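Local atomic coordinates of EreC (Klebsiella pneumoniae, PDB entry 6XCQ), a protein that hydrolyses, as an erythromycin esterase, the lactone ring of macrolide antibiotics such as erythromycin and so probably confers resistance to them. Residues A[341-346]-A[423-428]; A[38-43]-A[72-77]. The protein carries 1 engineered substitution. All blocks are in the same frame, centred on the assembly; numbering follows the deposited sequence.

How the contacts relate
Both segments of contact 2 (38-43 with 72-77) precede those of contact 1 (341-346 with 423-428) in the chain, yet the centres of the two contacts lie about 12 Å apart. Contact 1 pairs two neighbouring parallel strands of the mixed sheet, 338-345 and 423-427. Contact 2 lies on the face of that sheet that carries Phe343, Val425 and Val427, where the loop after edge strand 33-36 meets the start of helix 73-90. The two touch directly. Leu39 packs on Val425, and the ring of Phe75 reaches Phe343, Thr344 and Val427. Contact 1 is thus part of the floor on which the loop and helix of contact 2 rest, so the N-terminal and C-terminal parts of the chain share one core.

Contact 1 of 2, residues A[341-346]-A[423-428]; sequences IAFTHL and AIVCVP
Val425 lies over one face of the Phe343 ring. Its CB is 4.1 Å from the ring centroid and 27° off the ring normal, a CH-pi contact, and its CG1 also sits above the plane. Phe343 and Val425 extend alongside one another. Phe343 has CG anti to the carbonyl carbon (chi1 -74°), which places the CD1-CE1 side of the ring along the valine. Val425 CG2 also meets Ile341 CG2 at 3.6 Å, where the two branched side chains slant across each other. Farther along this face, only CB of the His345 side chain meets Val427, at its carbonyl O and at CG2. The imidazole leads away, and ND1 is hydrogen-bonded to Gly347 N. Helix 73-90 covers this face, where Phe75, Ala78, Arg79 and Leu82 meet the Phe343 ring.

The pairing is a parallel beta ladder within the mixed sheet, in register from Ile341 with Ala423 to His345 with Val427. Five backbone hydrogen bonds alternate between the strands. The shortest runs from Thr344 N to Val425 O at 2.7 Å. The short strand axes are twisted by 25°. Strand 392-396 flanks 423-427 on its other side, antiparallel to it, so this is where the sheet changes direction.

On the opposite face, Ala342 CB touches Ile424 CD1 at 3.9 Å. Thr344 turns its methyl CG2 to both Ile424 CG2 and Cys426 SG. Its OG1 is hydrogen-bonded to Glu380 OE2. The threonine therefore splits its branches, with carbon to the partner strand and oxygen elsewhere. Leu346, just past the end of strand 338-345, lays CD2 against Cys426 SG at 3.6 Å. Met406 of strand 405-408 packs on Ala342, Thr344 and Ile424.

Contact 2 of 2, residues A[38-43]-A[72-77]; sequences TLLQPQ and VAEFSL
Leu77 meets Leu40 and Pro42 of the loop, and its side chain is the largest contributor on the helix side. Its CB points toward the loop and lies 4.0 Å from Leu40 CD2. The next atom, CG, comes near Leu40 O. At the tip, CD1 is 3.6 Å from Leu40 O. The other methyl, CD2, approaches the same oxygen at 3.7 Å and also reaches Pro42 CD at 3.8 Å. The fork of Leu77 is thus set against one backbone carbonyl, with the proline ring beside one prong. These are van der Waals contacts. With chi1 at -81°, CG of Leu77 swings to the side of its own N, and the two methyls end at the loop.

Leu40 and Pro42 both lie roughly perpendicular to Leu77. Leu40 CD2 reaches back along the helix to Glu74 O at 3.6 Å, so this methyl sits between Glu74 O and Leu77 CB, on residues about one turn apart. Pro42 CG lies 3.7 Å from Leu77 O. A type I beta turn from Thr38 to Gln41 shapes the loop and is closed by a hydrogen bond from Gln41 N to Thr38 O. Leu40 is the third residue of this turn.

The carboxylate of Glu74 leads away from the loop and is gripped by Ser429 OG and Gly431 N, just beyond strand 423-427. Further bonds fasten the loop along the same helix, from Ser81 OG to Leu39 O and from Arg84 NH1 to Pro42 O. The start of helix 73-90 rests on strand 423-427 through Glu74 and Phe75, which pack on Val427. Leu40 of the loop touches the same valine, and Ser76 meets helix 126-146.

Contact 1 of 2, residues A[341-346]-A[423-428]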
loop_
_atom_site.group_PDB
_atom_site.type_symbol
_atom_site.label_atom_id
_atom_site.label_comp_id
_atom_site.label_asym_id
_atom_site.label_seq_id
_atom_site.Cartn_x
_atom_site.Cartn_y
_atom_site.Cartn_z
ATOM N N ILE A 341 -12.868 0.757 -0.628
ATOM C CA ILE A 341 -13.641 -0.380 -0.141
ATOM C C ILE A 341 -12.854 -1.019 1.003
ATOM O O ILE A 341 -11.772 -1.581 0.790
ATOM C CB ILE A 341 -13.941 -1.387 -1.256
ATOM C CG1 ILE A 341 -14.502 -0.656 -2.489
ATOM C CG2 ILE A 341 -14.908 -2.458 -0.737
ATOM C CD1 ILE A 341 -14.883 -1.555 -3.643
ATOM N N ALA A 342 -13.361 -0.875 2.225
ATOM C CA ALA A 342 -12.767 -1.542 3.379
ATOM C C ALA A 342 -13.141 -3.022 3.402
ATOM O O ALA A 342 -14.223 -3.406 2.958
ATOM C CB ALA A 342 -13.226 -0.891 4.677
ATOM N N PHE A 343 -12.224 -3.853 3.906
ATOM C CA PHE A 343 -12.460 -5.282 4.122
ATOM C C PHE A 343 -12.404 -5.547 5.616
ATOM O O PHE A 343 -11.425 -5.167 6.266
ATOM C CB PHE A 343 -11.393 -6.168 3.458
ATOM C CG PHE A 343 -11.479 -6.276 1.974
ATOM C CD1 PHE A 343 -12.040 -5.267 1.197
ATOM C CD2 PHE A 343 -10.922 -7.373 1.337
ATOM C CE1 PHE A 343 -12.074 -5.369 -0.200
ATOM C CE2 PHE A 343 -10.957 -7.482 -0.053
ATOM C CZ PHE A 343 -11.537 -6.478 -0.814
ATOM N N THR A 344 -13.409 -6.231 6.159
ATOM C CA THR A 344 -13.340 -6.639 7.554
ATOM C C THR A 344 -13.841 -8.084 7.668
ATOM O O THR A 344 -14.030 -8.771 6.663
ATOM C CB THR A 344 -14.092 -5.651 8.454
ATOM O OG1 THR A 344 -13.794 -5.960 9.824
ATOM C CG2 THR A 344 -15.600 -5.708 8.207
ATOM N N HIS A 345 -14.024 -8.567 8.899
ATOM C CA HIS A 345 -14.298 -9.990 9.083
ATOM C C HIS A 345 -14.988 -10.228 10.413
ATOM O O HIS A 345 -14.938 -9.398 11.325
ATOM C CB HIS A 345 -13.004 -10.821 9.026
ATOM C CG HIS A 345 -12.115 -10.589 10.205
ATOM N ND1 HIS A 345 -12.188 -11.350 11.356
ATOM C CD2 HIS A 345 -11.162 -9.649 10.431
ATOM C CE1 HIS A 345 -11.305 -10.901 12.233
ATOM N NE2 HIS A 345 -10.672 -9.865 11.698
ATOM N N LEU A 346 -15.594 -11.414 10.526
ATOM C CA LEU A 346 -16.329 -11.825 11.716
ATOM C C LEU A 346 -15.603 -12.895 12.525
ATOM O O LEU A 346 -16.205 -13.488 13.429
ATOM C CB LEU A 346 -17.727 -12.329 11.328
ATOM C CG LEU A 346 -18.616 -11.394 10.515
ATOM C CD1 LEU A 346 -20.010 -11.994 10.364
ATOM C CD2 LEU A 346 -18.713 -10.015 11.169
ATOM N N ALA A 423 -17.736 1.553 0.450
ATOM C CA ALA A 423 -18.386 0.260 0.635
ATOM C C ALA A 423 -17.572 -0.554 1.629
ATOM O O ALA A 423 -16.433 -0.210 1.945
ATOM C CB ALA A 423 -18.540 -0.504 -0.684
ATOM N N ILE A 424 -18.177 -1.639 2.129
ATOM C CA ILE A 424 -17.527 -2.559 3.060
ATOM C C ILE A 424 -17.710 -3.985 2.566
ATOM O O ILE A 424 -18.819 -4.390 2.191
ATOM C CB ILE A 424 -18.070 -2.459 4.498
ATOM C CG1 ILE A 424 -18.305 -1.005 4.941
ATOM C CG2 ILE A 424 -17.107 -3.159 5.447
ATOM C CD1 ILE A 424 -17.030 -0.236 5.298
ATOM N N VAL A 425 -16.621 -4.749 2.606
ATOM C CA VAL A 425 -16.602 -6.180 2.319
ATOM C C VAL A 425 -16.298 -6.894 3.625
ATOM O O VAL A 425 -15.316 -6.567 4.298
ATOM C CB VAL A 425 -15.546 -6.496 1.242
ATOM C CG1 VAL A 425 -15.334 -7.976 1.057
ATOM C CG2 VAL A 425 -15.916 -5.830 -0.072
ATOM N N CYS A 426 -17.119 -7.876 3.984
ATOM C CA CYS A 426 -16.931 -8.563 5.255
ATOM C C CYS A 426 -16.964 -10.070 5.030
ATOM O O CYS A 426 -17.945 -10.594 4.494
ATOM C CB CYS A 426 -18.000 -8.124 6.259
ATOM S SG CYS A 426 -17.780 -8.868 7.902
ATOM N N VAL A 427 -15.885 -10.755 5.404
ATOM C CA VAL A 427 -15.745 -12.197 5.192
ATOM C C VAL A 427 -15.981 -12.916 6.522
ATOM O O VAL A 427 -15.980 -12.272 7.580
ATOM C CB VAL A 427 -14.370 -12.532 4.588
ATOM C CG1 VAL A 427 -14.179 -11.789 3.246
ATOM C CG2 VAL A 427 -13.246 -12.181 5.579
ATOM N N PRO A 428 -16.217 -14.232 6.525
ATOM C CA PRO A 428 -16.621 -14.887 7.779
ATOM C C PRO A 428 -15.496 -15.069 8.784
ATOM O O PRO A 428 -15.775 -15.193 9.985
ATOM C CB PRO A 428 -17.163 -16.249 7.304
ATOM C CG PRO A 428 -17.570 -16.031 5.883
ATOM C CD PRO A 428 -16.520 -15.074 5.350
#

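Contact 2 of 2, residues A[38-43]-A[72-77]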
loop_
_atom_site.group_PDB
_atom_site.type_symbol
_atom_site.label_atom_id
_atom_site.label_comp_id
_atom_site.label_asym_id
_atom_site.label_seq_id
_atom_site.Cartn_x
_atom_site.Cartn_y
_atom_site.Cartn_z
ATOM N N THR A 38 -19.962 -16.117 -3.614
ATOM C CA THR A 38 -18.828 -16.468 -4.455
ATOM C C THR A 38 -17.595 -15.606 -4.187
ATOM O O THR A 38 -16.565 -15.815 -4.836
ATOM C CB THR A 38 -19.220 -16.394 -5.941
ATOM O OG1 THR A 38 -19.440 -15.035 -6.345
ATOM C CG2 THR A 38 -20.498 -17.211 -6.193
ATOM N N LEU A 39 -17.656 -14.682 -3.217
ATOM C CA LEU A 39 -16.563 -13.723 -3.035
ATOM C C LEU A 39 -15.228 -14.421 -2.797
ATOM O O LEU A 39 -14.188 -13.971 -3.294
ATOM C CB LEU A 39 -16.866 -12.780 -1.875
ATOM C CG LEU A 39 -15.756 -11.782 -1.507
ATOM C CD1 LEU A 39 -15.657 -10.668 -2.536
ATOM C CD2 LEU A 39 -15.977 -11.200 -0.116
ATOM N N LEU A 40 -15.228 -15.523 -2.050
ATOM C CA LEU A 40 -13.977 -16.191 -1.730
ATOM C C LEU A 40 -13.609 -17.255 -2.753
ATOM O O LEU A 40 -12.709 -18.061 -2.500
ATOM C CB LEU A 40 -14.048 -16.795 -0.326
ATOM C CG LEU A 40 -14.386 -15.768 0.761
ATOM C CD1 LEU A 40 -14.590 -16.455 2.100
ATOM C CD2 LEU A 40 -13.327 -14.661 0.859
ATOM N N GLN A 41 -14.267 -17.264 -3.908
ATOM C CA GLN A 41 -13.997 -18.240 -4.961
ATOM C C GLN A 41 -13.791 -17.500 -6.275
ATOM O O GLN A 41 -14.678 -17.479 -7.138
ATOM C CB GLN A 41 -15.125 -19.273 -5.033
ATOM C CG GLN A 41 -15.378 -19.910 -3.663
ATOM C CD GLN A 41 -16.322 -21.084 -3.720
ATOM O OE1 GLN A 41 -16.345 -21.819 -4.703
ATOM N NE2 GLN A 41 -17.111 -21.268 -2.659
ATOM N N PRO A 42 -12.610 -16.895 -6.465
ATOM C CA PRO A 42 -12.384 -16.067 -7.661
ATOM C C PRO A 42 -12.600 -16.792 -8.979
ATOM O O PRO A 42 -12.945 -16.148 -9.976
ATOM C CB PRO A 42 -10.917 -15.633 -7.509
ATOM C CG PRO A 42 -10.586 -15.823 -6.070
ATOM C CD PRO A 42 -11.422 -16.962 -5.598
ATOM N N GLN A 43 -12.384 -18.105 -9.019
ATOM C CA GLN A 43 -12.576 -18.882 -10.234
ATOM C C GLN A 43 -14.041 -19.143 -10.556
ATOM O O GLN A 43 -14.358 -19.413 -11.719
ATOM C CB GLN A 43 -11.836 -20.211 -10.119
ATOM C CG GLN A 43 -10.402 -20.132 -10.596
ATOM C CD GLN A 43 -9.597 -19.071 -9.860
ATOM O OE1 GLN A 43 -9.227 -18.040 -10.434
ATOM N NE2 GLN A 43 -9.308 -19.327 -8.587
ATOM N N VAL A 72 -3.832 -12.099 5.783
ATOM C CA VAL A 72 -5.059 -12.877 5.963
ATOM C C VAL A 72 -5.414 -13.552 4.646
ATOM O O VAL A 72 -5.495 -12.889 3.606
ATOM C CB VAL A 72 -6.217 -11.987 6.446
ATOM C CG1 VAL A 72 -7.507 -12.769 6.446
ATOM C CG2 VAL A 72 -5.928 -11.400 7.828
ATOM N N ALA A 73 -5.652 -14.870 4.695
ATOM C CA ALA A 73 -5.938 -15.629 3.477
ATOM C C ALA A 73 -7.236 -15.170 2.829
ATOM O O ALA A 73 -7.303 -14.999 1.605
ATOM C CB ALA A 73 -6.014 -17.125 3.795
ATOM N N GLU A 74 -8.293 -14.986 3.635
ATOM C CA GLU A 74 -9.584 -14.585 3.082
ATOM C C GLU A 74 -9.519 -13.218 2.416
ATOM O O GLU A 74 -10.239 -12.969 1.444
ATOM C CB GLU A 74 -10.656 -14.570 4.181
ATOM C CG GLU A 74 -11.069 -15.952 4.685
ATOM C CD GLU A 74 -10.166 -16.472 5.787
ATOM O OE1 GLU A 74 -9.127 -15.836 6.080
ATOM O OE2 GLU A 74 -10.495 -17.520 6.372
ATOM N N PHE A 75 -8.671 -12.315 2.917
ATOM C CA PHE A 75 -8.603 -11.008 2.286
ATOM C C PHE A 75 -7.905 -11.087 0.933
ATOM O O PHE A 75 -8.296 -10.375 0.008
ATOM C CB PHE A 75 -7.932 -9.994 3.223
ATOM C CG PHE A 75 -8.788 -9.621 4.419
ATOM C CD1 PHE A 75 -10.169 -9.654 4.336
ATOM C CD2 PHE A 75 -8.209 -9.252 5.619
ATOM C CE1 PHE A 75 -10.958 -9.306 5.427
ATOM C CE2 PHE A 75 -8.989 -8.914 6.717
ATOM C CZ PHE A 75 -10.361 -8.933 6.615
ATOM N N SER A 76 -6.917 -11.981 0.769
ATOM C CA SER A 76 -6.340 -12.158 -0.564
ATOM C C SER A 76 -7.362 -12.740 -1.529
ATOM O O SER A 76 -7.453 -12.296 -2.681
ATOM C CB SER A 76 -5.087 -13.036 -0.509
ATOM O OG SER A 76 -4.055 -12.379 0.195
ATOM N N LEU A 77 -8.154 -13.710 -1.071
ATOM C CA LEU A 77 -9.196 -14.274 -1.921
ATOM C C LEU A 77 -10.184 -13.204 -2.375
ATOM O O LEU A 77 -10.512 -13.115 -3.566
ATOM C CB LEU A 77 -9.928 -15.397 -1.179
ATOM C CG LEU A 77 -9.200 -16.737 -1.194
ATOM C CD1 LEU A 77 -9.887 -17.738 -0.258
ATOM C CD2 LEU A 77 -9.108 -17.288 -2.624
#